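Local coordinates for monomethylamine corrinoid protein 1 (PDB 3EZX) that carries methyl groups on its corrinoid cofactor between the methyltransferases MtmB and MtbA in methanogenesis from methylamine, at residues E4-D7 with K8-D11; M47-V50 with G51-E55; A57-F60 with L61-M65. All blocks are in the same frame, centred on the assembly; numbering follows the deposited sequence.

Contact 1: E4-D7 with K8-D11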
ATOM      1  N   GLU A   4      -0.964  25.880   0.915  1.00 38.06           N
ATOM      2  CA  GLU A   4      -2.403  26.058   1.029  1.00 47.05           C
ATOM      3  C   GLU A   4      -3.193  24.863   0.507  1.00 39.46           C
ATOM      4  O   GLU A   4      -4.081  24.350   1.196  1.00 39.43           O
ATOM      5  CB  GLU A   4      -2.878  27.320   0.308  1.00 47.27           C
ATOM      6  CG  GLU A   4      -4.402  27.462   0.324  1.00 60.42           C
ATOM      7  CD  GLU A   4      -4.914  28.729  -0.344  1.00 70.14           C
ATOM      8  OE1 GLU A   4      -4.531  28.997  -1.502  1.00 72.47           O
ATOM      9  OE2 GLU A   4      -5.716  29.450   0.291  1.00 65.66           O
ATOM     10  N   ILE A   5      -2.885  24.409  -0.702  1.00 39.16           N
ATOM     11  CA  ILE A   5      -3.618  23.276  -1.252  1.00 40.11           C
ATOM     12  C   ILE A   5      -3.319  21.975  -0.507  1.00 34.79           C
ATOM     13  O   ILE A   5      -4.097  21.039  -0.557  1.00 31.73           O
ATOM     14  CB  ILE A   5      -3.359  23.130  -2.777  1.00 36.17           C
ATOM     15  CG1 ILE A   5      -4.354  22.121  -3.372  1.00 43.31           C
ATOM     16  CG2 ILE A   5      -1.935  22.721  -3.018  1.00 25.17           C
ATOM     17  CD1 ILE A   5      -5.817  22.446  -3.051  1.00 28.38           C
ATOM     18  N   PHE A   6      -2.188  21.922   0.184  1.00 34.18           N
ATOM     19  CA  PHE A   6      -1.864  20.742   0.974  1.00 34.24           C
ATOM     20  C   PHE A   6      -2.834  20.677   2.168  1.00 31.43           C
ATOM     21  O   PHE A   6      -3.435  19.635   2.452  1.00 29.32           O
ATOM     22  CB  PHE A   6      -0.426  20.801   1.492  1.00 33.35           C
ATOM     23  CG  PHE A   6       0.607  20.481   0.450  1.00 29.45           C
ATOM     24  CD1 PHE A   6       0.404  19.436  -0.442  1.00 30.37           C
ATOM     25  CD2 PHE A   6       1.797  21.192   0.387  1.00 26.67           C
ATOM     26  CE1 PHE A   6       1.367  19.101  -1.383  1.00 37.20           C
ATOM     27  CE2 PHE A   6       2.770  20.867  -0.549  1.00 30.42           C
ATOM     28  CZ  PHE A   6       2.553  19.813  -1.440  1.00 32.89           C
ATOM     29  N   ASP A   7      -2.984  21.802   2.860  1.00 22.27           N
ATOM     30  CA  ASP A   7      -3.877  21.891   4.004  1.00 26.03           C
ATOM     31  C   ASP A   7      -5.315  21.558   3.584  1.00 32.72           C
ATOM     32  O   ASP A   7      -6.036  20.868   4.308  1.00 25.12           O
ATOM     33  CB  ASP A   7      -3.825  23.301   4.617  1.00 31.87           C
ATOM     34  CG  ASP A   7      -2.418  23.717   5.052  1.00 37.61           C
ATOM     35  OD1 ASP A   7      -1.715  22.920   5.704  1.00 40.42           O
ATOM     36  OD2 ASP A   7      -2.021  24.863   4.750  1.00 54.38           O
ATOM     37  N   LYS A   8      -5.728  22.046   2.415  1.00 24.10           N
ATOM     38  CA  LYS A   8      -7.072  21.779   1.913  1.00 21.04           C
ATOM     39  C   LYS A   8      -7.278  20.283   1.671  1.00 23.51           C
ATOM     40  O   LYS A   8      -8.349  19.729   1.946  1.00 19.45           O
ATOM     41  CB  LYS A   8      -7.319  22.548   0.613  1.00 28.36           C
ATOM     42  CG  LYS A   8      -7.487  24.045   0.782  1.00 34.94           C
ATOM     43  CD  LYS A   8      -7.949  24.689  -0.515  1.00 35.35           C
ATOM     44  CE  LYS A   8      -8.244  26.169  -0.313  1.00 51.88           C
ATOM     45  NZ  LYS A   8      -8.810  26.807  -1.541  1.00 49.46           N
ATOM     46  N   LEU A   9      -6.245  19.640   1.140  1.00 14.58           N
ATOM     47  CA  LEU A   9      -6.284  18.210   0.881  1.00 20.02           C
ATOM     48  C   LEU A   9      -6.313  17.496   2.228  1.00 25.62           C
ATOM     49  O   LEU A   9      -7.104  16.580   2.448  1.00 33.76           O
ATOM     50  CB  LEU A   9      -5.049  17.789   0.079  1.00 18.64           C
ATOM     51  CG  LEU A   9      -5.017  18.320  -1.358  1.00 20.97           C
ATOM     52  CD1 LEU A   9      -3.632  18.157  -1.959  1.00 24.46           C
ATOM     53  CD2 LEU A   9      -6.067  17.589  -2.184  1.00 26.61           C
ATOM     54  N   ARG A  10      -5.443  17.929   3.130  1.00 17.93           N
ATOM     55  CA  ARG A  10      -5.377  17.352   4.465  1.00 27.16           C
ATOM     56  C   ARG A  10      -6.738  17.454   5.154  1.00 26.24           C
ATOM     57  O   ARG A  10      -7.238  16.472   5.708  1.00 26.91           O
ATOM     58  CB  ARG A  10      -4.326  18.091   5.298  1.00 33.47           C
ATOM     59  CG  ARG A  10      -4.370  17.794   6.788  1.00 22.77           C
ATOM     60  CD  ARG A  10      -3.664  18.886   7.568  1.00 39.66           C
ATOM     61  NE  ARG A  10      -4.383  20.158   7.508  1.00 45.79           N
ATOM     62  CZ  ARG A  10      -3.912  21.309   7.982  1.00 44.14           C
ATOM     63  NH1 ARG A  10      -2.715  21.355   8.554  1.00 38.01           N
ATOM     64  NH2 ARG A  10      -4.633  22.416   7.888  1.00 45.68           N
ATOM     65  N   ASP A  11      -7.332  18.646   5.112  1.00 22.08           N
ATOM     66  CA  ASP A  11      -8.624  18.885   5.753  1.00 26.91           C
ATOM     67  C   ASP A  11      -9.794  18.152   5.109  1.00 26.18           C
ATOM     68  O   ASP A  11     -10.747  17.778   5.793  1.00 24.44           O
ATOM     69  CB  ASP A  11      -8.936  20.387   5.800  1.00 27.48           C
ATOM     70  CG  ASP A  11      -7.920  21.174   6.614  1.00 40.44           C
ATOM     71  OD1 ASP A  11      -7.395  20.621   7.604  1.00 35.15           O
ATOM     72  OD2 ASP A  11      -7.657  22.350   6.273  1.00 37.03           O
TER
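The first helix of the N-terminal helical bundle, 3-14, carries a partly exposed salt-bridge network of D7, R10 and D11. R10 lies alongside D7, both side chains pointing the same way, and D7 OD1 sits over one face of the guanidinium, 3.4 Å from R10 NH1. With the carboxylate and guanidinium planes 32° apart and no N-H aimed at the oxygen, this half of the network is held by charge alone. The other half adds hydrogen bonds: R10 NE donates to D11 OD1 at 3.0 Å, though from above the carboxylate plane, and NH2 gives weak bonds to both D11 oxygens. The bend at chi3 (68°) folds the arginine back along the helix so that one cation can serve both acids. Replacing R10 by alanine is likely to leave both carboxylates without their shared cation and to free D11 to turn, with D7 keeping a weak bond from Q3. E4 and K8 also run side by side, but OE2 and NZ stay 4.5 Å apart, beyond a salt bridge; long, flexible chains suit this exposed flank. The apolar flank belongs to I5, F6 and L9, which face helices 20-30 and 35-55: I5 reaches L24, and L9 touches I38. Backbone bonds tie the turns, among them R10 N to F6 O at 2.7 Å. Between the branched chains, I5 CG1 approaches L9 CD1 at 4.3 Å.

Contact 2: M47-V50 with G51-E55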
ATOM      1  N   MET A  47      -4.973  11.712   6.691  1.00 18.30           N
ATOM      2  CA  MET A  47      -5.328  10.366   7.140  1.00 26.01           C
ATOM      3  C   MET A  47      -4.702  10.049   8.501  1.00 30.49           C
ATOM      4  O   MET A  47      -5.286   9.328   9.310  1.00 25.37           O
ATOM      5  CB  MET A  47      -4.889   9.310   6.122  1.00 22.35           C
ATOM      6  CG  MET A  47      -5.569   7.940   6.311  1.00 31.69           C
ATOM      7  SD  MET A  47      -7.361   7.972   5.963  1.00 25.72           S
ATOM      8  CE  MET A  47      -7.987   8.295   7.590  1.00 41.76           C
ATOM      9  N   LYS A  48      -3.510  10.588   8.745  1.00 29.18           N
ATOM     10  CA  LYS A  48      -2.822  10.379  10.011  1.00 28.84           C
ATOM     11  C   LYS A  48      -3.591  11.064  11.137  1.00 31.44           C
ATOM     12  O   LYS A  48      -3.824  10.468  12.184  1.00 30.37           O
ATOM     13  CB  LYS A  48      -1.402  10.937   9.947  1.00 36.13           C
ATOM     14  CG  LYS A  48      -0.618  10.756  11.236  1.00 49.72           C
ATOM     15  CD  LYS A  48       0.775  11.357  11.135  1.00 54.68           C
ATOM     16  CE  LYS A  48       1.559  11.149  12.426  1.00 65.62           C
ATOM     17  NZ  LYS A  48       2.925  11.744  12.346  1.00 67.40           N
ATOM     18  N   ILE A  49      -3.986  12.316  10.918  1.00 29.27           N
ATOM     19  CA  ILE A  49      -4.743  13.059  11.924  1.00 24.34           C
ATOM     20  C   ILE A  49      -6.054  12.344  12.243  1.00 27.56           C
ATOM     21  O   ILE A  49      -6.440  12.226  13.408  1.00 36.02           O
ATOM     22  CB  ILE A  49      -5.060  14.491  11.446  1.00 25.81           C
ATOM     23  CG1 ILE A  49      -3.766  15.304  11.360  1.00 21.54           C
ATOM     24  CG2 ILE A  49      -6.074  15.146  12.378  1.00 26.28           C
ATOM     25  CD1 ILE A  49      -3.943  16.708  10.805  1.00 23.49           C
ATOM     26  N   VAL A  50      -6.731  11.868  11.201  1.00 27.26           N
ATOM     27  CA  VAL A  50      -7.995  11.155  11.355  1.00 28.33           C
ATOM     28  C   VAL A  50      -7.756   9.855  12.107  1.00 32.96           C
ATOM     29  O   VAL A  50      -8.642   9.348  12.797  1.00 33.31           O
ATOM     30  CB  VAL A  50      -8.633  10.841   9.976  1.00 38.52           C
ATOM     31  CG1 VAL A  50      -9.897  10.005  10.155  1.00 29.82           C
ATOM     32  CG2 VAL A  50      -8.966  12.139   9.251  1.00 33.06           C
ATOM     33  N   GLY A  51      -6.552   9.313  11.959  1.00 26.10           N
ATOM     34  CA  GLY A  51      -6.208   8.087  12.652  1.00 36.47           C
ATOM     35  C   GLY A  51      -6.071   8.353  14.141  1.00 41.39           C
ATOM     36  O   GLY A  51      -6.573   7.585  14.965  1.00 41.76           O
ATOM     37  N   ASP A  52      -5.394   9.447  14.488  1.00 42.91           N
ATOM     38  CA  ASP A  52      -5.200   9.823  15.887  1.00 42.43           C
ATOM     39  C   ASP A  52      -6.544  10.155  16.534  1.00 43.21           C
ATOM     40  O   ASP A  52      -6.853   9.667  17.624  1.00 49.35           O
ATOM     41  CB  ASP A  52      -4.256  11.027  16.002  1.00 39.49           C
ATOM     42  CG  ASP A  52      -2.897  10.776  15.355  1.00 57.24           C
ATOM     43  OD1 ASP A  52      -2.364   9.655  15.498  1.00 54.04           O
ATOM     44  OD2 ASP A  52      -2.355  11.705  14.714  1.00 56.33           O
ATOM     45  N   LYS A  53      -7.341  10.985  15.864  1.00 39.21           N
ATOM     46  CA  LYS A  53      -8.658  11.357  16.377  1.00 41.19           C
ATOM     47  C   LYS A  53      -9.474  10.120  16.771  1.00 39.14           C
ATOM     48  O   LYS A  53     -10.134  10.101  17.805  1.00 42.15           O
ATOM     49  CB  LYS A  53      -9.435  12.153  15.323  1.00 38.40           C
ATOM     50  CG  LYS A  53      -9.285  13.665  15.410  1.00 37.91           C
ATOM     51  CD  LYS A  53     -10.190  14.347  14.389  1.00 30.43           C
ATOM     52  CE  LYS A  53     -10.421  15.812  14.708  1.00 18.36           C
ATOM     53  NZ  LYS A  53      -9.153  16.587  14.746  1.00 48.07           N
ATOM     54  N   PHE A  54      -9.426   9.092  15.933  1.00 42.28           N
ATOM     55  CA  PHE A  54     -10.158   7.857  16.180  1.00 37.58           C
ATOM     56  C   PHE A  54      -9.577   7.136  17.390  1.00 40.22           C
ATOM     57  O   PHE A  54     -10.310   6.727  18.285  1.00 45.35           O
ATOM     58  CB  PHE A  54     -10.086   6.964  14.935  1.00 38.91           C
ATOM     59  CG  PHE A  54     -10.850   5.670  15.052  1.00 14.76           C
ATOM     60  CD1 PHE A  54     -10.185   4.475  15.309  1.00 21.71           C
ATOM     61  CD2 PHE A  54     -12.224   5.644  14.870  1.00 21.93           C
ATOM     62  CE1 PHE A  54     -10.881   3.269  15.382  1.00 33.63           C
ATOM     63  CE2 PHE A  54     -12.933   4.444  14.943  1.00 28.72           C
ATOM     64  CZ  PHE A  54     -12.258   3.251  15.196  1.00 24.44           C
ATOM     65  N   GLU A  55      -8.256   6.998  17.423  1.00 38.49           N
ATOM     66  CA  GLU A  55      -7.603   6.318  18.534  1.00 48.19           C
ATOM     67  C   GLU A  55      -7.802   7.059  19.858  1.00 44.36           C
ATOM     68  O   GLU A  55      -7.556   6.511  20.929  1.00 37.42           O
ATOM     69  CB  GLU A  55      -6.109   6.150  18.252  1.00 47.63           C
ATOM     70  CG  GLU A  55      -5.458   5.063  19.089  1.00 67.62           C
ATOM     71  CD  GLU A  55      -3.989   4.882  18.776  1.00 80.43           C
ATOM     72  OE1 GLU A  55      -3.209   5.828  19.014  1.00 91.40           O
ATOM     73  OE2 GLU A  55      -3.615   3.794  18.289  1.00 88.86           O
TER
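M47-V50 and G51-E55 are consecutive turns near the C-terminal end of helix 35-55, joined by the usual i to i+4 bonds. K53 N gives a nearly straight one to I49 O (2.9 Å, 175° at the hydrogen), whereas F54 N reaches V50 O at 3.2 Å from above the carbonyl plane. G51 N bonds M47 O at 2.9 Å and makes a weak second bond to K48 O. G51 is buried and brings no side chain, so the helix is slim at this point.

On the exposed flank K48 is fully extended, and its CG passes D52 OD2 at 4.0 Å. The charged ends, K48 NZ and D52 OD2, remain 5.8 Å apart, so any attraction between them is probably slight. I49 and K53 run side by side in the same direction, with I49 CG2 4.1 Å from K53 NZ. The bend at chi4 (59°) turns the ammonium toward this methyl; only the ammonium nears it, a van der Waals approach with no charge partner in I49. M47 and F54 are apolar and touch the corrinoid, as befits side chains lining its pocket.

V50, compact and branched, fits between two helices, meeting I13 of helix 3-14 and both I64 and S67 of helix 61-82. M47 likewise touches I13 and M71, while I49 lies against R10 and V14, so this part of helix 35-55 is packed between helices 3-14 and 61-82.

Contact 3: A57-F60 with L61-M65; sequences AEIF and LPQIM
Hydrogen bonds define the start of helix 61-82, with F60 as its N-cap residue. F60 N donates to Q63 OE1 at 2.6 Å, with an angle of 155° at the hydrogen and the donor in the plane of the amide carbonyl. Q63 gets there by bending at chi2 (75°), which folds its amide back beside F60; ring and amide planes stand 83° apart. In return F60 O accepts I64 N at 3.1 Å, the first full turn of the helix, and a weak bond from Q63 N.

Apolar contacts follow the same turn. The side chains of I59 and I64 cross at about a right angle, and their CD1 methyls meet at 3.7 Å beside V50 of helix 35-55, which both touch. F60 CB rests on P62 CD, also at 3.7 Å; proline, lacking an N-H, fits a first turn where that hydrogen would find no helical acceptor.

Q63, at N3, supplies one bond of a capping box; F60, without a polar side chain, cannot supply the reciprocal one. With its N-H and carbonyl both engaged by the first turn, F60 fixes the loop's end to the helix start that carries L61, I64 and M65 to the corrinoid.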
ATOM      1  N   ALA A  57     -10.769   8.382  20.543  1.00 34.70           N
ATOM      2  CA  ALA A  57     -12.219   8.331  20.699  1.00 41.72           C
ATOM      3  C   ALA A  57     -12.927   9.659  20.446  1.00 44.13           C
ATOM      4  O   ALA A  57     -13.981   9.925  21.025  1.00 58.27           O
ATOM      5  CB  ALA A  57     -12.574   7.812  22.088  1.00 37.91           C
ATOM      6  N   GLU A  58     -12.357  10.489  19.579  1.00 40.19           N
ATOM      7  CA  GLU A  58     -12.960  11.780  19.256  1.00 45.46           C
ATOM      8  C   GLU A  58     -13.958  11.629  18.107  1.00 43.64           C
ATOM      9  O   GLU A  58     -15.006  12.273  18.090  1.00 49.29           O
ATOM     10  CB  GLU A  58     -11.863  12.792  18.895  1.00 51.13           C
ATOM     11  CG  GLU A  58     -10.886  13.071  20.036  1.00 59.39           C
ATOM     12  CD  GLU A  58      -9.897  14.177  19.715  1.00 76.04           C
ATOM     13  OE1 GLU A  58      -9.056  14.499  20.583  1.00 82.14           O
ATOM     14  OE2 GLU A  58      -9.960  14.723  18.594  1.00 71.83           O
ATOM     15  N   ILE A  59     -13.617  10.767  17.154  1.00 39.22           N
ATOM     16  CA  ILE A  59     -14.469  10.481  16.006  1.00 42.83           C
ATOM     17  C   ILE A  59     -14.659   8.963  15.986  1.00 40.00           C
ATOM     18  O   ILE A  59     -14.017   8.250  16.765  1.00 48.23           O
ATOM     19  CB  ILE A  59     -13.820  10.933  14.695  1.00 47.71           C
ATOM     20  CG1 ILE A  59     -12.537  10.137  14.442  1.00 22.83           C
ATOM     21  CG2 ILE A  59     -13.539  12.438  14.766  1.00 39.21           C
ATOM     22  CD1 ILE A  59     -11.861  10.459  13.138  1.00 38.54           C
ATOM     23  N   PHE A  60     -15.511   8.457  15.101  1.00 39.54           N
ATOM     24  CA  PHE A  60     -15.744   7.025  15.081  1.00 48.29           C
ATOM     25  C   PHE A  60     -15.800   6.383  13.708  1.00 43.55           C
ATOM     26  O   PHE A  60     -15.323   6.943  12.729  1.00 47.78           O
ATOM     27  CB  PHE A  60     -17.027   6.726  15.873  1.00 52.48           C
ATOM     28  CG  PHE A  60     -16.971   7.212  17.289  1.00 59.39           C
ATOM     29  CD1 PHE A  60     -17.465   8.469  17.640  1.00 48.81           C
ATOM     30  CD2 PHE A  60     -16.356   6.434  18.263  1.00 60.85           C
ATOM     31  CE1 PHE A  60     -17.318   8.949  18.946  1.00 48.27           C
ATOM     32  CE2 PHE A  60     -16.204   6.904  19.566  1.00 52.71           C
ATOM     33  CZ  PHE A  60     -16.691   8.161  19.909  1.00 54.15           C
ATOM     34  N   LEU A  61     -16.416   5.213  13.635  1.00 37.25           N
ATOM     35  CA  LEU A  61     -16.482   4.517  12.367  1.00 34.94           C
ATOM     36  C   LEU A  61     -17.230   5.185  11.223  1.00 38.27           C
ATOM     37  O   LEU A  61     -16.888   4.964  10.055  1.00 41.77           O
ATOM     38  CB  LEU A  61     -16.974   3.080  12.565  1.00 27.24           C
ATOM     39  CG  LEU A  61     -15.829   2.087  12.847  1.00 26.51           C
ATOM     40  CD1 LEU A  61     -16.312   0.741  12.374  1.00 39.48           C
ATOM     41  CD2 LEU A  61     -14.531   2.448  12.094  1.00 33.46           C
ATOM     42  N   PRO A  62     -18.243   6.001  11.522  1.00 36.52           N
ATOM     43  CA  PRO A  62     -18.909   6.606  10.371  1.00 35.69           C
ATOM     44  C   PRO A  62     -17.977   7.609   9.706  1.00 29.27           C
ATOM     45  O   PRO A  62     -17.984   7.735   8.480  1.00 35.56           O
ATOM     46  CB  PRO A  62     -20.142   7.253  10.997  1.00 37.80           C
ATOM     47  CG  PRO A  62     -20.400   6.317  12.182  1.00 38.82           C
ATOM     48  CD  PRO A  62     -19.021   6.226  12.750  1.00 42.83           C
ATOM     49  N   GLN A  63     -17.169   8.284  10.529  1.00 18.65           N
ATOM     50  CA  GLN A  63     -16.219   9.281  10.053  1.00 24.90           C
ATOM     51  C   GLN A  63     -15.030   8.654   9.329  1.00 22.65           C
ATOM     52  O   GLN A  63     -14.519   9.212   8.359  1.00 27.31           O
ATOM     53  CB  GLN A  63     -15.691  10.127  11.216  1.00 29.22           C
ATOM     54  CG  GLN A  63     -16.693  11.091  11.857  1.00 31.48           C
ATOM     55  CD  GLN A  63     -17.705  10.402  12.753  1.00 29.62           C
ATOM     56  OE1 GLN A  63     -17.352   9.816  13.776  1.00 37.72           O
ATOM     57  NE2 GLN A  63     -18.973  10.471  12.374  1.00 23.31           N
ATOM     58  N   ILE A  64     -14.576   7.510   9.825  1.00 21.69           N
ATOM     59  CA  ILE A  64     -13.444   6.814   9.230  1.00 23.22           C
ATOM     60  C   ILE A  64     -13.827   6.222   7.876  1.00 29.33           C
ATOM     61  O   ILE A  64     -13.014   6.186   6.953  1.00 22.63           O
ATOM     62  CB  ILE A  64     -12.938   5.686  10.155  1.00 26.45           C
ATOM     63  CG1 ILE A  64     -12.465   6.279  11.481  1.00 21.55           C
ATOM     64  CG2 ILE A  64     -11.806   4.917   9.484  1.00 21.52           C
ATOM     65  CD1 ILE A  64     -11.347   7.284  11.342  1.00 31.97           C
ATOM     66  N   MET A  65     -15.065   5.761   7.754  1.00 23.33           N
ATOM     67  CA  MET A  65     -15.518   5.189   6.494  1.00 28.16           C
ATOM     68  C   MET A  65     -15.499   6.255   5.417  1.00 25.74           C
ATOM     69  O   MET A  65     -14.997   6.028   4.316  1.00 24.20           O
ATOM     70  CB  MET A  65     -16.927   4.621   6.637  1.00 23.24           C
ATOM     71  CG  MET A  65     -16.990   3.447   7.585  1.00 28.83           C
ATOM     72  SD  MET A  65     -18.654   2.869   7.856  1.00 43.17           S
ATOM     73  CE  MET A  65     -18.455   1.198   7.410  1.00 55.12           C
TER

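All three contacts belong to the N-terminal helical bundle. Contact 1 is remote, with the side chain of R10 about 13 Å from the cofactor, while contacts 2 and 3 both reach the corrinoid, each with a side chain about 4 Å from it (F54 and L61). Contact 1 joins contact 2 through R10 CD against I49 CD1 at 3.9 Å. Contacts 2 and 3, their centres 9 Å apart, adjoin: F54 CD2 packs on I64 CG1 at 3.5 Å, and a probable hydrogen bond from E58 N to K53 O belongs to the Schellman motif ending helix 35-55. The side chains of M47 and I64 lie about 9 and 7 Å from that of H105, by similarity the axial cobalt ligand.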